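PDB 3JWG: methyltransferase type 12 from Clostridium thermocellum, which probably methylates the 2'-hydroxyl of the 3'-terminal nucleotide of small RNAs with S-adenosyl-L-methionine as methyl donor, this chain being its methyltransferase domain. Local coordinates for residues K32-G37 / K98-Y103. Residues are numbered along the deposited sequence; the frame is centred on the assembly and turned at random.
Sequences KVIDLG and KRFSGY. With MG (magnesium ion), chain B.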
loop_
_atom_site.group_PDB
_atom_site.type_symbol
_atom_site.label_atom_id
_atom_site.label_comp_id
_atom_site.label_asym_id
_atom_site.label_seq_id
_atom_site.Cartn_x
_atom_site.Cartn_y
_atom_site.Cartn_z
ATOM N N LYS A 32 5.564 13.063 3.842
ATOM C CA LYS A 32 6.533 11.996 4.071
ATOM C C LYS A 32 5.734 10.702 3.981
ATOM O O LYS A 32 4.878 10.443 4.817
ATOM C CB LYS A 32 7.159 12.146 5.457
ATOM C CG LYS A 32 7.973 13.428 5.620
ATOM C CD LYS A 32 8.495 13.586 7.041
ATOM C CE LYS A 32 7.352 13.779 8.030
ATOM N NZ LYS A 32 7.837 13.931 9.432
ATOM N N VAL A 33 6.010 9.901 2.960
ATOM C CA VAL A 33 5.267 8.666 2.744
ATOM C C VAL A 33 6.147 7.429 2.685
ATOM O O VAL A 33 7.208 7.441 2.062
ATOM C CB VAL A 33 4.471 8.749 1.418
ATOM C CG1 VAL A 33 3.646 7.474 1.215
ATOM C CG2 VAL A 33 3.581 9.999 1.422
ATOM N N ILE A 34 5.697 6.357 3.327
ATOM C CA ILE A 34 6.437 5.109 3.310
ATOM C C ILE A 34 5.538 4.040 2.691
ATOM O O ILE A 34 4.404 3.831 3.129
ATOM C CB ILE A 34 6.896 4.691 4.734
ATOM C CG1 ILE A 34 7.660 3.368 4.660
ATOM C CG2 ILE A 34 5.707 4.595 5.678
ATOM C CD1 ILE A 34 8.337 2.986 5.953
ATOM N N ASP A 35 6.042 3.386 1.652
ATOM C CA ASP A 35 5.274 2.354 0.966
ATOM C C ASP A 35 5.793 0.998 1.403
ATOM O O ASP A 35 6.908 0.591 1.058
ATOM C CB ASP A 35 5.400 2.539 -0.552
ATOM C CG ASP A 35 4.519 1.584 -1.344
ATOM O OD1 ASP A 35 3.441 1.179 -0.851
ATOM O OD2 ASP A 35 4.909 1.257 -2.483
ATOM N N LEU A 36 4.978 0.314 2.196
ATOM C CA LEU A 36 5.317 -0.996 2.715
ATOM C C LEU A 36 4.936 -2.054 1.675
ATOM O O LEU A 36 3.754 -2.252 1.383
ATOM C CB LEU A 36 4.576 -1.209 4.039
ATOM C CG LEU A 36 4.908 -0.119 5.070
ATOM C CD1 LEU A 36 4.021 -0.253 6.296
ATOM C CD2 LEU A 36 6.393 -0.226 5.449
ATOM N N GLY A 37 5.955 -2.713 1.120
ATOM C CA GLY A 37 5.760 -3.723 0.091
ATOM C C GLY A 37 5.781 -3.020 -1.251
ATOM O O GLY A 37 4.954 -3.295 -2.127
ATOM N N LYS A 98 12.986 0.925 13.607
ATOM C CA LYS A 98 13.025 2.365 13.822
ATOM C C LYS A 98 12.861 3.168 12.545
ATOM O O LYS A 98 12.418 4.314 12.579
ATOM C CB LYS A 98 14.336 2.767 14.504
ATOM C CG LYS A 98 14.486 2.239 15.922
ATOM C CD LYS A 98 15.809 2.690 16.526
ATOM C CE LYS A 98 16.060 2.023 17.868
ATOM N NZ LYS A 98 17.450 2.276 18.353
ATOM N N ARG A 99 13.216 2.565 11.420
ATOM C CA ARG A 99 13.121 3.235 10.133
ATOM C C ARG A 99 11.680 3.408 9.650
ATOM O O ARG A 99 11.448 4.029 8.612
ATOM C CB ARG A 99 13.934 2.472 9.093
ATOM C CG ARG A 99 15.437 2.483 9.359
ATOM C CD ARG A 99 16.173 1.569 8.401
ATOM N NE ARG A 99 15.825 0.166 8.604
ATOM C CZ ARG A 99 16.310 -0.830 7.871
ATOM N NH1 ARG A 99 17.157 -0.568 6.886
ATOM N NH2 ARG A 99 15.951 -2.084 8.121
ATOM N N PHE A 100 10.721 2.864 10.396
ATOM C CA PHE A 100 9.306 2.981 10.028
ATOM C C PHE A 100 8.690 4.236 10.641
ATOM O O PHE A 100 7.620 4.683 10.233
ATOM C CB PHE A 100 8.498 1.776 10.533
ATOM C CG PHE A 100 8.831 0.476 9.855
ATOM C CD1 PHE A 100 9.209 0.441 8.518
ATOM C CD2 PHE A 100 8.719 -0.727 10.550
ATOM C CE1 PHE A 100 9.469 -0.770 7.879
ATOM C CE2 PHE A 100 8.975 -1.945 9.920
ATOM C CZ PHE A 100 9.349 -1.965 8.584
ATOM N N SER A 101 9.385 4.800 11.621
ATOM C CA SER A 101 8.908 5.968 12.348
ATOM C C SER A 101 9.002 7.318 11.643
ATOM O O SER A 101 9.869 7.535 10.795
ATOM C CB SER A 101 9.660 6.069 13.674
ATOM O OG SER A 101 9.814 4.789 14.260
ATOM N N GLY A 102 8.087 8.211 12.015
ATOM C CA GLY A 102 8.087 9.567 11.492
ATOM C C GLY A 102 7.393 9.909 10.186
ATOM O O GLY A 102 7.529 11.035 9.708
ATOM N N TYR A 103 6.640 8.976 9.607
ATOM C CA TYR A 103 5.969 9.259 8.341
ATOM C C TYR A 103 4.569 9.820 8.519
ATOM O O TYR A 103 3.924 9.579 9.535
ATOM C CB TYR A 103 5.934 7.987 7.480
ATOM C CG TYR A 103 7.295 7.642 6.940
ATOM C CD1 TYR A 103 7.741 8.179 5.734
ATOM C CD2 TYR A 103 8.188 6.870 7.692
ATOM C CE1 TYR A 103 9.045 7.966 5.289
ATOM C CE2 TYR A 103 9.497 6.654 7.261
ATOM C CZ TYR A 103 9.920 7.207 6.063
ATOM O OH TYR A 103 11.219 7.034 5.645
HETATM MG MG MG B . 2.890 -2.579 -2.860
HETATM O O HOH W 1 3.345 -0.309 -3.926
HETATM O O HOH W 2 2.673 -1.378 -0.779
HETATM O O HOH W 3 3.153 -3.159 -5.319
#
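The extended Ile34 chain, with CG1 trans to the backbone N (chi1 180°), carries CD1 out to Phe100 and leaves CB and CG2 against Tyr103, whose CG stands opposite its own carbonyl carbon (chi1 -72°). The Ile34 and Tyr103 side chains cross at about a right angle. Ile34 CB sits 3.7 Å from the Tyr103 ring centroid, almost on the ring normal, a CH-pi contact. Ile34 CG2 adds a touch on Tyr103 CG at 3.7 Å. Lys32 C lies at the ring edge, near its plane, and Val33 C comes within 3.5 Å of Tyr103 CD1. Farther along, Ile34 CD1 meets the edge of the Phe100 ring at CD1, 3.7 Å away, and Leu36 CD2 approaches Phe100 CE1 at 4.0 Å; helix 117-131 also packs on Phe100 through Val126 and Thr131. At the solvent-exposed end, the Lys32 chain bends at chi3 (-66°) and its NZ donates to Gly102 O over 2.9 Å, nearly in line with the carbonyl bond. Strand 32-36, first in sequence, lies inside the Rossmann-like methyltransferase sheet between 55-60 and 105-109; past it, Gly37 O binds magnesium at 2.3 Å, with Ile109 O another ligand. Dispersion and CH-pi contacts thus fix the Tyr103 ring over Ile34 while Thr57 holds its hydroxyl by a hydrogen bond; the Lys32 ammonium meets a neutral carbonyl, so its charge is probably not neutralised across the contact.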